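Local coordinates for protein beta-glucuronidase (uncultured Clostridium sp., PDB 6U7J) that hydrolyses beta-D-glucuronides, releasing glucuronic acid, and as a gut microbial enzyme probably reactivates estrogens from their glucuronide conjugates, at residues Glu196-Ile201 with Gly272-Thr277; Met213-Ile218 with Lys246-Val251; Ala254-Pro259 with Leu293-Pro298; Tyr263-Asp268 with Leu278-Arg283. All blocks are in the same frame, centred on the assembly; numbering follows the deposited sequence.

Contacts 1, 2 and 4 lie in one immunoglobulin-like beta-sandwich, the middle domain of a family 2 glycoside hydrolase, while contact 3 joins that domain to the start of the TIM barrel. Contact 2 pairs two strands of the three-stranded sheet (198-208, 211-220, 246-251), contact 4 pairs 265-271 with 274-280 in the facing four-stranded sheet, and contact 1 spans the two sheets. Contact 2 falls between the two segments of contact 1 along the chain; contact 4 falls between those of contact 3. The centres of contacts 2 and 4 are about 12 Å apart. Contacts 1 and 3 are the far-apart ends of the set, about 30 Å between centres, with contact 3 at the junction with the barrel.

Contact 1. Residues Glu196-Ile201 with Gly272-Thr277; sequences EYIEDI and GQDHYT
Asp274 reaches across to the backbone of Glu196-Ile201 at the start of strand 198-208. Its CB lies 3.8 Å from Glu196 O. With CG anti to the backbone N (chi1 -162°), the carboxylate swings over to the other strand, and OD2 accepts a hydrogen bond from Ile198 N at 2.7 Å. The bond is nearly straight (168°) and meets OD2 close to the line of its C-O bond. The same oxygen lies against CA and CB of Tyr197 and forms a salt bridge with Arg19. OD1 turns back to its own strand, where His275 N comes from above the carboxylate plane. Both oxygens are thus held, which fixes the rotation of the group.

Farther along, the contact becomes apolar. Ile198 CD1 packs 3.8 Å from Tyr276 CB, and Ile201 CD1 approaches Tyr276 CD1 obliquely at 3.5 Å. Tyr276 OH is hydrogen-bonded to Phe12 O.

The two strand segments run 8.6 Å apart at 23°, as members of the two facing sheets of the sandwich: 198-208 beside 211-220, and 274-280 beside 265-271, whose Ile269 touches both isoleucines.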
loop_
_atom_site.group_PDB
_atom_site.type_symbol
_atom_site.label_atom_id
_atom_site.label_comp_id
_atom_site.label_asym_id
_atom_site.label_seq_id
_atom_site.Cartn_x
_atom_site.Cartn_y
_atom_site.Cartn_z
ATOM N N GLU B 196 -12.490 56.093 17.147
ATOM C CA GLU B 196 -11.205 56.708 16.840
ATOM C C GLU B 196 -10.136 55.676 17.158
ATOM O O GLU B 196 -10.022 55.244 18.310
ATOM C CB GLU B 196 -10.987 58.000 17.635
ATOM C CG GLU B 196 -12.168 58.975 17.577
ATOM C CD GLU B 196 -11.801 60.385 18.068
ATOM O OE1 GLU B 196 -12.310 61.376 17.488
ATOM O OE2 GLU B 196 -11.009 60.497 19.038
ATOM N N TYR B 197 -9.356 55.286 16.149
ATOM C CA TYR B 197 -8.641 54.023 16.245
ATOM C C TYR B 197 -7.399 54.009 15.365
ATOM O O TYR B 197 -7.267 54.773 14.399
ATOM C CB TYR B 197 -9.551 52.862 15.841
ATOM C CG TYR B 197 -9.847 52.860 14.363
ATOM C CD1 TYR B 197 -10.878 53.642 13.843
ATOM C CD2 TYR B 197 -9.094 52.087 13.480
ATOM C CE1 TYR B 197 -11.156 53.645 12.495
ATOM C CE2 TYR B 197 -9.361 52.089 12.124
ATOM C CZ TYR B 197 -10.389 52.872 11.636
ATOM O OH TYR B 197 -10.667 52.878 10.291
ATOM N N ILE B 198 -6.520 53.059 15.678
ATOM C CA ILE B 198 -5.283 52.856 14.938
ATOM C C ILE B 198 -5.587 52.060 13.672
ATOM O O ILE B 198 -6.109 50.939 13.743
ATOM C CB ILE B 198 -4.243 52.144 15.813
ATOM C CG1 ILE B 198 -3.941 52.994 17.053
ATOM C CG2 ILE B 198 -2.981 51.851 15.020
ATOM C CD1 ILE B 198 -3.547 52.175 18.273
ATOM N N GLU B 199 -5.255 52.639 12.512
ATOM C CA GLU B 199 -5.513 52.050 11.199
ATOM C C GLU B 199 -4.343 51.214 10.674
ATOM O O GLU B 199 -4.552 50.106 10.169
ATOM C CB GLU B 199 -5.833 53.144 10.175
ATOM C CG GLU B 199 -6.934 54.114 10.584
ATOM C CD GLU B 199 -7.207 55.177 9.516
ATOM O OE1 GLU B 199 -6.256 55.625 8.848
ATOM O OE2 GLU B 199 -8.379 55.555 9.331
ATOM N N ASP B 200 -3.119 51.734 10.749
ATOM C CA ASP B 200 -1.978 51.090 10.113
ATOM C C ASP B 200 -0.708 51.361 10.911
ATOM O O ASP B 200 -0.541 52.437 11.490
ATOM C CB ASP B 200 -1.809 51.579 8.672
ATOM C CG ASP B 200 -0.940 50.660 7.839
ATOM O OD1 ASP B 200 -0.391 49.686 8.400
ATOM O OD2 ASP B 200 -0.804 50.909 6.619
ATOM N N ILE B 201 0.183 50.368 10.930
ATOM C CA ILE B 201 1.481 50.437 11.592
ATOM C C ILE B 201 2.528 49.880 10.642
ATOM O O ILE B 201 2.355 48.779 10.105
ATOM C CB ILE B 201 1.516 49.624 12.901
ATOM C CG1 ILE B 201 0.364 49.979 13.833
ATOM C CG2 ILE B 201 2.878 49.769 13.600
ATOM C CD1 ILE B 201 0.190 48.936 14.931
ATOM N N GLY B 272 -6.228 57.312 22.575
ATOM C CA GLY B 272 -7.566 57.614 23.052
ATOM C C GLY B 272 -8.143 56.468 23.859
ATOM O O GLY B 272 -7.616 56.083 24.905
ATOM N N GLN B 273 -9.246 55.912 23.381
ATOM C CA GLN B 273 -9.776 54.688 23.957
ATOM C C GLN B 273 -9.173 53.435 23.327
ATOM O O GLN B 273 -9.338 52.347 23.884
ATOM C CB GLN B 273 -11.300 54.658 23.817
ATOM C CG GLN B 273 -12.028 55.714 24.663
ATOM C CD GLN B 273 -11.847 55.475 26.154
ATOM O OE1 GLN B 273 -12.409 54.532 26.721
ATOM N NE2 GLN B 273 -11.040 56.319 26.795
ATOM N N ASP B 274 -8.468 53.566 22.202
ATOM C CA ASP B 274 -7.949 52.428 21.455
ATOM C C ASP B 274 -6.644 51.898 22.053
ATOM O O ASP B 274 -5.961 52.568 22.828
ATOM C CB ASP B 274 -7.713 52.806 19.989
ATOM C CG ASP B 274 -7.603 51.586 19.086
ATOM O OD1 ASP B 274 -7.883 50.475 19.591
ATOM O OD2 ASP B 274 -7.246 51.734 17.889
ATOM N N HIS B 275 -6.294 50.680 21.651
ATOM C CA HIS B 275 -5.067 50.019 22.080
ATOM C C HIS B 275 -4.711 48.971 21.026
ATOM O O HIS B 275 -5.597 48.271 20.519
ATOM C CB HIS B 275 -5.249 49.384 23.472
ATOM C CG HIS B 275 -4.041 48.664 23.993
ATOM N ND1 HIS B 275 -4.123 47.693 24.970
ATOM C CD2 HIS B 275 -2.726 48.778 23.687
ATOM C CE1 HIS B 275 -2.909 47.244 25.246
ATOM N NE2 HIS B 275 -2.044 47.878 24.474
ATOM N N TYR B 276 -3.427 48.894 20.671
ATOM C CA TYR B 276 -2.947 47.892 19.725
ATOM C C TYR B 276 -1.511 47.525 20.061
ATOM O O TYR B 276 -0.689 48.412 20.304
ATOM C CB TYR B 276 -3.006 48.369 18.267
ATOM C CG TYR B 276 -2.906 47.207 17.285
ATOM C CD1 TYR B 276 -1.669 46.685 16.912
ATOM C CD2 TYR B 276 -4.057 46.604 16.763
ATOM C CE1 TYR B 276 -1.569 45.605 16.025
ATOM C CE2 TYR B 276 -3.968 45.516 15.877
ATOM C CZ TYR B 276 -2.722 45.031 15.513
ATOM O OH TYR B 276 -2.615 43.975 14.641
ATOM N N THR B 277 -1.210 46.224 20.035
ATOM C CA THR B 277 0.110 45.684 20.364
ATOM C C THR B 277 0.619 44.822 19.211
ATOM O O THR B 277 0.101 43.724 18.967
ATOM C CB THR B 277 0.052 44.866 21.653
ATOM O OG1 THR B 277 -0.512 45.668 22.692
ATOM C CG2 THR B 277 1.446 44.398 22.059
#

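Contact 2. Residues Met213-Ile218 with Lys246-Val251; sequences MVHYEI and KDMVLV
Strands 211-220 and 246-251 form an antiparallel ladder in the three-stranded sheet of the beta-sandwich, with His215 lying against Met248 on its outer face. Two hydrogen-bonded pairs, Val214 with Val249 and Tyr216 with Asp247, carry reciprocal backbone bonds; Tyr216 N to Asp247 O measures 2.9 Å.

On the face with His215, the Met248 side chain runs alongside the imidazole and points the same way. Its CG sits over one ring face, 3.4 Å from the centroid and 17° off the normal, a CH-pi contact; SD lies obliquely farther out. The ring is steadied by His215 ND1, which donates to Met213 O at 3.2 Å from above that carbonyl's plane, while the oxygen lies in the ring plane. The Met213 chain bends twice, folding its SD to 3.7 Å from Leu250 CD1 and its methyl toward Met248. At the end of this row, Glu217 and Lys246 extend side by side into a long salt bridge, OE2 to NZ 3.6 Å.

The other face looks into the sandwich. A chi1 of 72° folds the Tyr216 ring back over its own backbone and across the adjoining strand, with Asp247 N over its centre and Asp247 CB 3.4 Å from Tyr216 OH. That hydroxyl bonds to Glu244 O, and Asp247 OD1 to Ser242. Val214 CG2 meets Val251 CG2 at 3.5 Å. Side chains alternate as in any antiparallel ladder: one mixed row faces outward, and the other, with Val214, Tyr216 and Val249, packs against the facing sheet, as in immunoglobulin-like sandwiches.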
loop_
_atom_site.group_PDB
_atom_site.type_symbol
_atom_site.label_atom_id
_atom_site.label_comp_id
_atom_site.label_asym_id
_atom_site.label_seq_id
_atom_site.Cartn_x
_atom_site.Cartn_y
_atom_site.Cartn_z
ATOM N N MET B 213 17.763 50.409 16.127
ATOM C CA MET B 213 17.027 51.626 15.790
ATOM C C MET B 213 15.664 51.215 15.231
ATOM O O MET B 213 15.561 50.786 14.077
ATOM C CB MET B 213 17.797 52.483 14.784
ATOM C CG MET B 213 18.825 53.470 15.369
ATOM S SD MET B 213 18.339 54.429 16.838
ATOM C CE MET B 213 16.753 55.093 16.346
ATOM N N VAL B 214 14.618 51.362 16.039
ATOM C CA VAL B 214 13.263 51.019 15.622
ATOM C C VAL B 214 12.616 52.261 15.017
ATOM O O VAL B 214 12.311 53.221 15.729
ATOM C CB VAL B 214 12.428 50.477 16.787
ATOM C CG1 VAL B 214 11.012 50.156 16.307
ATOM C CG2 VAL B 214 13.082 49.256 17.376
ATOM N N HIS B 215 12.421 52.242 13.701
ATOM C CA HIS B 215 11.660 53.268 13.000
ATOM C C HIS B 215 10.218 52.794 12.891
ATOM O O HIS B 215 9.961 51.727 12.322
ATOM C CB HIS B 215 12.218 53.524 11.597
ATOM C CG HIS B 215 13.669 53.887 11.564
ATOM N ND1 HIS B 215 14.651 53.101 12.130
ATOM C CD2 HIS B 215 14.308 54.945 11.007
ATOM C CE1 HIS B 215 15.830 53.666 11.937
ATOM N NE2 HIS B 215 15.650 54.784 11.255
ATOM N N TYR B 216 9.278 53.576 13.416
ATOM C CA TYR B 216 7.872 53.213 13.324
ATOM C C TYR B 216 7.060 54.381 12.792
ATOM O O TYR B 216 7.456 55.541 12.902
ATOM C CB TYR B 216 7.313 52.746 14.674
ATOM C CG TYR B 216 7.121 53.834 15.703
ATOM C CD1 TYR B 216 5.994 54.650 15.686
ATOM C CD2 TYR B 216 8.051 54.025 16.716
ATOM C CE1 TYR B 216 5.818 55.647 16.631
ATOM C CE2 TYR B 216 7.879 55.010 17.671
ATOM C CZ TYR B 216 6.764 55.816 17.623
ATOM O OH TYR B 216 6.594 56.797 18.566
ATOM N N GLU B 217 5.901 54.047 12.228
ATOM C CA GLU B 217 4.973 55.028 11.677
ATOM C C GLU B 217 3.559 54.498 11.861
ATOM O O GLU B 217 3.240 53.395 11.400
ATOM C CB GLU B 217 5.268 55.301 10.204
ATOM C CG GLU B 217 4.317 56.291 9.552
ATOM C CD GLU B 217 4.698 56.582 8.109
ATOM O OE1 GLU B 217 3.996 57.375 7.442
ATOM O OE2 GLU B 217 5.710 56.011 7.642
ATOM N N ILE B 218 2.722 55.285 12.532
ATOM C CA ILE B 218 1.388 54.882 12.943
ATOM C C ILE B 218 0.372 55.785 12.250
ATOM O O ILE B 218 0.624 56.975 12.033
ATOM C CB ILE B 218 1.252 54.944 14.474
ATOM C CG1 ILE B 218 2.346 54.088 15.115
ATOM C CG2 ILE B 218 -0.132 54.490 14.931
ATOM C CD1 ILE B 218 2.469 54.255 16.612
ATOM N N LYS B 246 5.109 59.151 14.400
ATOM C CA LYS B 246 6.154 58.693 13.502
ATOM C C LYS B 246 7.466 59.049 14.178
ATOM O O LYS B 246 7.704 60.223 14.488
ATOM C CB LYS B 246 6.020 59.352 12.124
ATOM C CG LYS B 246 7.207 59.145 11.201
ATOM C CD LYS B 246 6.959 59.783 9.839
ATOM C CE LYS B 246 7.976 59.296 8.810
ATOM N NZ LYS B 246 7.403 59.220 7.427
ATOM N N ASP B 247 8.290 58.044 14.455
ATOM C CA ASP B 247 9.444 58.261 15.312
ATOM C C ASP B 247 10.499 57.193 15.060
ATOM O O ASP B 247 10.261 56.180 14.392
ATOM C CB ASP B 247 9.051 58.269 16.791
ATOM C CG ASP B 247 10.008 59.091 17.653
ATOM O OD1 ASP B 247 9.758 59.213 18.872
ATOM O OD2 ASP B 247 11.009 59.615 17.117
ATOM N N MET B 248 11.669 57.437 15.641
ATOM C CA MET B 248 12.871 56.638 15.453
ATOM C C MET B 248 13.511 56.541 16.835
ATOM O O MET B 248 14.096 57.517 17.311
ATOM C CB MET B 248 13.787 57.310 14.438
ATOM C CG MET B 248 14.926 56.481 13.909
ATOM S SD MET B 248 16.044 57.481 12.893
ATOM C CE MET B 248 17.459 57.685 13.984
ATOM N N VAL B 249 13.365 55.394 17.502
ATOM C CA VAL B 249 13.807 55.273 18.887
ATOM C C VAL B 249 14.803 54.130 19.030
ATOM O O VAL B 249 14.864 53.202 18.216
ATOM C CB VAL B 249 12.636 55.088 19.872
ATOM C CG1 VAL B 249 11.616 56.220 19.711
ATOM C CG2 VAL B 249 11.985 53.744 19.670
ATOM N N LEU B 250 15.565 54.202 20.118
ATOM C CA LEU B 250 16.740 53.379 20.362
ATOM C C LEU B 250 16.396 52.183 21.242
ATOM O O LEU B 250 15.639 52.303 22.209
ATOM C CB LEU B 250 17.827 54.217 21.046
ATOM C CG LEU B 250 19.253 53.700 21.232
ATOM C CD1 LEU B 250 19.780 53.047 19.964
ATOM C CD2 LEU B 250 20.156 54.853 21.671
ATOM N N VAL B 251 16.964 51.030 20.901
ATOM C CA VAL B 251 16.859 49.819 21.704
ATOM C C VAL B 251 18.289 49.362 21.949
ATOM O O VAL B 251 18.894 48.699 21.096
ATOM C CB VAL B 251 16.029 48.728 21.016
ATOM C CG1 VAL B 251 15.715 47.595 21.986
ATOM C CG2 VAL B 251 14.750 49.322 20.458
#

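Contact 3. Residues Ala254-Pro259 with Leu293-Pro298; sequences AQLWQP and LINGKP
Asn295 points its amide into the bend of Ala254-Pro259, the loop between strands 246-251 and 265-271 of the sandwich domain. It does so from a type I' beta turn (Ile294 to Lys297) between strands 292-294 and 297-305 at the start of the TIM barrel domain. The amide planes of Asn295 and Gln258 stand 89° apart. Asn295 ND2 comes down on Gln258 OE1 from above the plane of that carbonyl, at 2.9 Å and a nearly straight 169°, while OE1 stays in the plane of the asparagine amide. A second bond, 2.8 Å from Asn295 ND2 to Trp257 O, is more bent at 137° and again approaches from above the carbonyl plane. With Asn295 OD1 accepting from Thr284 N, both ends of the amide are held and its rotation is set.

Leu256 and Asn295 pass head to tail, Leu256 CD1 reaching 3.8 Å from Asn295 CG. Pro259 and Ile294 pass in the same opposed sense, with Pro259 CD 4.0 Å from Ile294 CG2. Lys297 runs roughly perpendicular to Gln258. Its bent chain curls back over the turn, and Lys297 NZ donates to Asn295 O at 3.1 Å, in the carbonyl plane and on a lone pair.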
loop_
_atom_site.group_PDB
_atom_site.type_symbol
_atom_site.label_atom_id
_atom_site.label_comp_id
_atom_site.label_asym_id
_atom_site.label_seq_id
_atom_site.Cartn_x
_atom_site.Cartn_y
_atom_site.Cartn_z
ATOM N N ALA B 254 20.107 45.372 21.909
ATOM C CA ALA B 254 18.904 44.768 21.341
ATOM C C ALA B 254 19.083 43.269 21.116
ATOM O O ALA B 254 20.044 42.840 20.472
ATOM C CB ALA B 254 18.552 45.449 20.019
ATOM N N GLN B 255 18.152 42.478 21.647
ATOM C CA GLN B 255 18.112 41.049 21.360
ATOM C C GLN B 255 17.634 40.843 19.929
ATOM O O GLN B 255 16.495 41.179 19.593
ATOM C CB GLN B 255 17.189 40.334 22.343
ATOM C CG GLN B 255 17.499 40.598 23.805
ATOM C CD GLN B 255 18.782 39.931 24.259
ATOM O OE1 GLN B 255 18.918 38.708 24.199
ATOM N NE2 GLN B 255 19.733 40.735 24.719
ATOM N N LEU B 256 18.502 40.295 19.089
ATOM C CA LEU B 256 18.215 40.212 17.669
ATOM C C LEU B 256 17.281 39.048 17.371
ATOM O O LEU B 256 17.226 38.054 18.104
ATOM C CB LEU B 256 19.513 40.068 16.870
ATOM C CG LEU B 256 20.434 41.299 16.881
ATOM C CD1 LEU B 256 21.619 41.115 15.949
ATOM C CD2 LEU B 256 19.660 42.552 16.513
ATOM N N TRP B 257 16.515 39.195 16.298
ATOM C CA TRP B 257 15.705 38.094 15.804
ATOM C C TRP B 257 16.614 37.213 14.953
ATOM O O TRP B 257 17.127 37.651 13.914
ATOM C CB TRP B 257 14.505 38.613 15.016
ATOM C CG TRP B 257 13.528 37.534 14.606
ATOM C CD1 TRP B 257 12.399 37.158 15.266
ATOM C CD2 TRP B 257 13.606 36.704 13.441
ATOM N NE1 TRP B 257 11.760 36.153 14.586
ATOM C CE2 TRP B 257 12.481 35.856 13.458
ATOM C CE3 TRP B 257 14.517 36.596 12.383
ATOM C CZ2 TRP B 257 12.244 34.908 12.469
ATOM C CZ3 TRP B 257 14.276 35.658 11.396
ATOM C CH2 TRP B 257 13.151 34.821 11.448
ATOM N N GLN B 258 16.839 35.980 15.406
ATOM C CA GLN B 258 17.773 35.126 14.694
ATOM C C GLN B 258 17.060 33.913 14.115
ATOM O O GLN B 258 16.130 33.386 14.742
ATOM C CB GLN B 258 18.909 34.647 15.619
ATOM C CG GLN B 258 19.723 35.783 16.248
ATOM C CD GLN B 258 20.868 36.275 15.368
ATOM O OE1 GLN B 258 20.887 36.053 14.146
ATOM N NE2 GLN B 258 21.831 36.958 15.986
ATOM N N PRO B 259 17.460 33.460 12.925
ATOM C CA PRO B 259 16.983 32.163 12.426
ATOM C C PRO B 259 17.200 31.089 13.479
ATOM O O PRO B 259 18.279 30.975 14.053
ATOM C CB PRO B 259 17.849 31.919 11.184
ATOM C CG PRO B 259 18.319 33.291 10.770
ATOM C CD PRO B 259 18.462 34.074 12.035
ATOM N N LEU B 293 23.072 37.335 3.861
ATOM C CA LEU B 293 23.488 37.616 5.225
ATOM C C LEU B 293 22.299 38.089 6.042
ATOM O O LEU B 293 21.577 38.992 5.625
ATOM C CB LEU B 293 24.598 38.668 5.252
ATOM C CG LEU B 293 25.847 38.376 4.429
ATOM C CD1 LEU B 293 26.827 39.537 4.550
ATOM C CD2 LEU B 293 26.505 37.084 4.881
ATOM N N ILE B 294 22.103 37.476 7.199
ATOM C CA ILE B 294 21.068 37.857 8.150
ATOM C C ILE B 294 21.773 38.173 9.456
ATOM O O ILE B 294 22.485 37.318 10.005
ATOM C CB ILE B 294 20.018 36.751 8.344
ATOM C CG1 ILE B 294 19.222 36.536 7.058
ATOM C CG2 ILE B 294 19.098 37.081 9.507
ATOM C CD1 ILE B 294 18.465 35.229 7.035
ATOM N N ASN B 295 21.593 39.400 9.944
ATOM C CA ASN B 295 22.346 39.877 11.097
ATOM C C ASN B 295 23.843 39.672 10.875
ATOM O O ASN B 295 24.568 39.195 11.751
ATOM C CB ASN B 295 21.874 39.187 12.371
ATOM C CG ASN B 295 20.440 39.522 12.695
ATOM O OD1 ASN B 295 19.999 40.636 12.441
ATOM N ND2 ASN B 295 19.700 38.560 13.245
ATOM N N GLY B 296 24.293 39.985 9.657
ATOM C CA GLY B 296 25.695 39.947 9.305
ATOM C C GLY B 296 26.299 38.575 9.110
ATOM O O GLY B 296 27.500 38.489 8.839
ATOM N N LYS B 297 25.523 37.497 9.236
ATOM C CA LYS B 297 26.120 36.173 9.121
ATOM C C LYS B 297 25.478 35.380 7.987
ATOM O O LYS B 297 24.274 35.512 7.733
ATOM C CB LYS B 297 26.002 35.400 10.452
ATOM C CG LYS B 297 26.487 36.227 11.648
ATOM C CD LYS B 297 26.042 35.675 13.000
ATOM C CE LYS B 297 24.640 36.181 13.372
ATOM N NZ LYS B 297 24.596 37.391 14.254
ATOM N N PRO B 298 26.260 34.568 7.276
ATOM C CA PRO B 298 25.720 33.870 6.104
ATOM C C PRO B 298 24.616 32.905 6.494
ATOM O O PRO B 298 24.671 32.246 7.535
ATOM C CB PRO B 298 26.938 33.129 5.529
ATOM C CG PRO B 298 28.137 33.740 6.201
ATOM C CD PRO B 298 27.653 34.178 7.548
#

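Contact 4. Residues Tyr263-Asp268 with Leu278-Arg283; sequences YLYKLD and LPFGIR
Phe280 CG stands between its backbone N and carbonyl carbon (chi1 73°), which tips the ring across the adjacent strand and brings one of its faces under Tyr265 CB, a CH-pi contact 4.0 Å from the Phe280 centroid. Leu267 N and Leu278 O lie at the edge of that ring, in its plane. Tyr265 has CG anti to its carbonyl carbon (chi1 -67°), which sends its own ring toward Ile282, whose CD1 meets Tyr265 CE1 obliquely at 3.5 Å. Tyr265 OH is hydrogen-bonded to Gln255 N.

These residues belong to the beta hairpin of strands 265-271 and 274-280 at one edge of the sandwich's four-stranded sheet. Leu267 and Leu278 form a hydrogen-bonded pair, with Leu267 N to Leu278 O at 2.7 Å. In the other such pair, Phe280 N binds Tyr265 O at 2.8 Å, but the return bond from Tyr265 N to Phe280 O is weak, bent to 120°. Past the end of the ladder a water links the two chain segments, donating to Tyr263 O at 2.9 Å and accepting from Ile282 N at 2.8 Å. On the inward face, Leu267 and Phe280 reach Tyr216 and Val214 of the opposing sheet.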
loop_
_atom_site.group_PDB
_atom_site.type_symbol
_atom_site.label_atom_id
_atom_site.label_comp_id
_atom_site.label_asym_id
_atom_site.label_seq_id
_atom_site.Cartn_x
_atom_site.Cartn_y
_atom_site.Cartn_z
ATOM N N TYR B 263 13.464 36.418 18.658
ATOM C CA TYR B 263 13.122 37.361 19.718
ATOM C C TYR B 263 12.142 38.378 19.146
ATOM O O TYR B 263 12.351 38.892 18.041
ATOM C CB TYR B 263 14.367 38.067 20.283
ATOM C CG TYR B 263 14.119 38.753 21.609
ATOM C CD1 TYR B 263 13.622 40.054 21.661
ATOM C CD2 TYR B 263 14.364 38.096 22.809
ATOM C CE1 TYR B 263 13.386 40.688 22.878
ATOM C CE2 TYR B 263 14.130 38.713 24.024
ATOM C CZ TYR B 263 13.645 40.011 24.054
ATOM O OH TYR B 263 13.410 40.623 25.261
ATOM N N LEU B 264 11.073 38.671 19.878
ATOM C CA LEU B 264 10.064 39.602 19.383
ATOM C C LEU B 264 9.813 40.688 20.413
ATOM O O LEU B 264 9.369 40.395 21.527
ATOM C CB LEU B 264 8.752 38.885 19.045
ATOM C CG LEU B 264 8.863 37.819 17.950
ATOM C CD1 LEU B 264 7.539 37.063 17.778
ATOM C CD2 LEU B 264 9.314 38.461 16.641
ATOM N N TYR B 265 10.093 41.933 20.040
ATOM C CA TYR B 265 9.615 43.072 20.809
ATOM C C TYR B 265 8.150 43.329 20.472
ATOM O O TYR B 265 7.599 42.768 19.526
ATOM C CB TYR B 265 10.457 44.317 20.523
ATOM C CG TYR B 265 11.874 44.213 21.027
ATOM C CD1 TYR B 265 12.859 43.602 20.257
ATOM C CD2 TYR B 265 12.233 44.713 22.281
ATOM C CE1 TYR B 265 14.163 43.491 20.717
ATOM C CE2 TYR B 265 13.541 44.600 22.751
ATOM C CZ TYR B 265 14.499 43.992 21.955
ATOM O OH TYR B 265 15.803 43.868 22.389
ATOM N N LYS B 266 7.505 44.185 21.258
ATOM C CA LYS B 266 6.128 44.573 20.987
ATOM C C LYS B 266 6.045 46.087 20.894
ATOM O O LYS B 266 6.506 46.790 21.799
ATOM C CB LYS B 266 5.168 44.043 22.060
ATOM C CG LYS B 266 5.363 42.576 22.417
ATOM C CD LYS B 266 5.636 42.432 23.905
ATOM C CE LYS B 266 5.942 40.997 24.302
ATOM N NZ LYS B 266 6.610 40.224 23.201
ATOM N N LEU B 267 5.492 46.578 19.784
ATOM C CA LEU B 267 5.080 47.975 19.656
ATOM C C LEU B 267 3.709 48.103 20.309
ATOM O O LEU B 267 2.702 47.664 19.754
ATOM C CB LEU B 267 5.052 48.404 18.192
ATOM C CG LEU B 267 5.091 49.923 17.943
ATOM C CD1 LEU B 267 6.347 50.550 18.554
ATOM C CD2 LEU B 267 4.993 50.279 16.454
ATOM N N ASP B 268 3.673 48.692 21.506
ATOM C CA ASP B 268 2.482 48.758 22.344
ATOM C C ASP B 268 1.958 50.188 22.322
ATOM O O ASP B 268 2.629 51.106 22.815
ATOM C CB ASP B 268 2.820 48.307 23.764
ATOM C CG ASP B 268 1.590 48.056 24.633
ATOM O OD1 ASP B 268 0.500 47.706 24.115
ATOM O OD2 ASP B 268 1.739 48.194 25.870
ATOM N N LEU B 278 1.649 45.309 18.520
ATOM C CA LEU B 278 2.215 44.643 17.353
ATOM C C LEU B 278 3.539 43.984 17.708
ATOM O O LEU B 278 4.486 44.694 18.086
ATOM C CB LEU B 278 2.415 45.651 16.221
ATOM C CG LEU B 278 3.061 45.099 14.951
ATOM C CD1 LEU B 278 2.051 44.280 14.134
ATOM C CD2 LEU B 278 3.624 46.228 14.120
ATOM N N PRO B 279 3.666 42.656 17.610
ATOM C CA PRO B 279 4.994 42.039 17.721
ATOM C C PRO B 279 5.844 42.398 16.516
ATOM O O PRO B 279 5.334 42.632 15.422
ATOM C CB PRO B 279 4.698 40.534 17.758
ATOM C CG PRO B 279 3.183 40.421 17.977
ATOM C CD PRO B 279 2.597 41.662 17.411
ATOM N N PHE B 280 7.156 42.471 16.728
ATOM C CA PHE B 280 8.073 42.684 15.614
ATOM C C PHE B 280 9.455 42.195 16.023
ATOM O O PHE B 280 9.715 41.911 17.198
ATOM C CB PHE B 280 8.098 44.152 15.159
ATOM C CG PHE B 280 8.817 45.085 16.106
ATOM C CD1 PHE B 280 8.146 45.665 17.177
ATOM C CD2 PHE B 280 10.155 45.402 15.906
ATOM C CE1 PHE B 280 8.804 46.532 18.053
ATOM C CE2 PHE B 280 10.827 46.271 16.785
ATOM C CZ PHE B 280 10.149 46.837 17.858
ATOM N N GLY B 281 10.331 42.070 15.034
ATOM C CA GLY B 281 11.666 41.559 15.268
ATOM C C GLY B 281 12.719 42.477 14.690
ATOM O O GLY B 281 12.535 43.083 13.636
ATOM N N ILE B 282 13.844 42.564 15.392
ATOM C CA ILE B 282 14.979 43.352 14.927
ATOM C C ILE B 282 15.978 42.410 14.278
ATOM O O ILE B 282 16.530 41.521 14.944
ATOM C CB ILE B 282 15.633 44.145 16.071
ATOM C CG1 ILE B 282 14.589 45.021 16.778
ATOM C CG2 ILE B 282 16.803 44.970 15.523
ATOM C CD1 ILE B 282 15.073 45.630 18.083
ATOM N N ARG B 283 16.221 42.615 12.987
ATOM C CA ARG B 283 17.169 41.797 12.247
ATOM C C ARG B 283 17.451 42.468 10.919
ATOM O O ARG B 283 16.566 43.095 10.331
ATOM C CB ARG B 283 16.635 40.373 12.010
ATOM C CG ARG B 283 15.274 40.306 11.317
ATOM C CD ARG B 283 15.436 39.928 9.868
ATOM N NE ARG B 283 14.188 39.971 9.106
ATOM C CZ ARG B 283 13.739 41.057 8.484
ATOM N NH1 ARG B 283 14.417 42.200 8.564
ATOM N NH2 ARG B 283 12.609 41.009 7.793
HETATM O O HOH W 1 14.091 41.172 17.773
#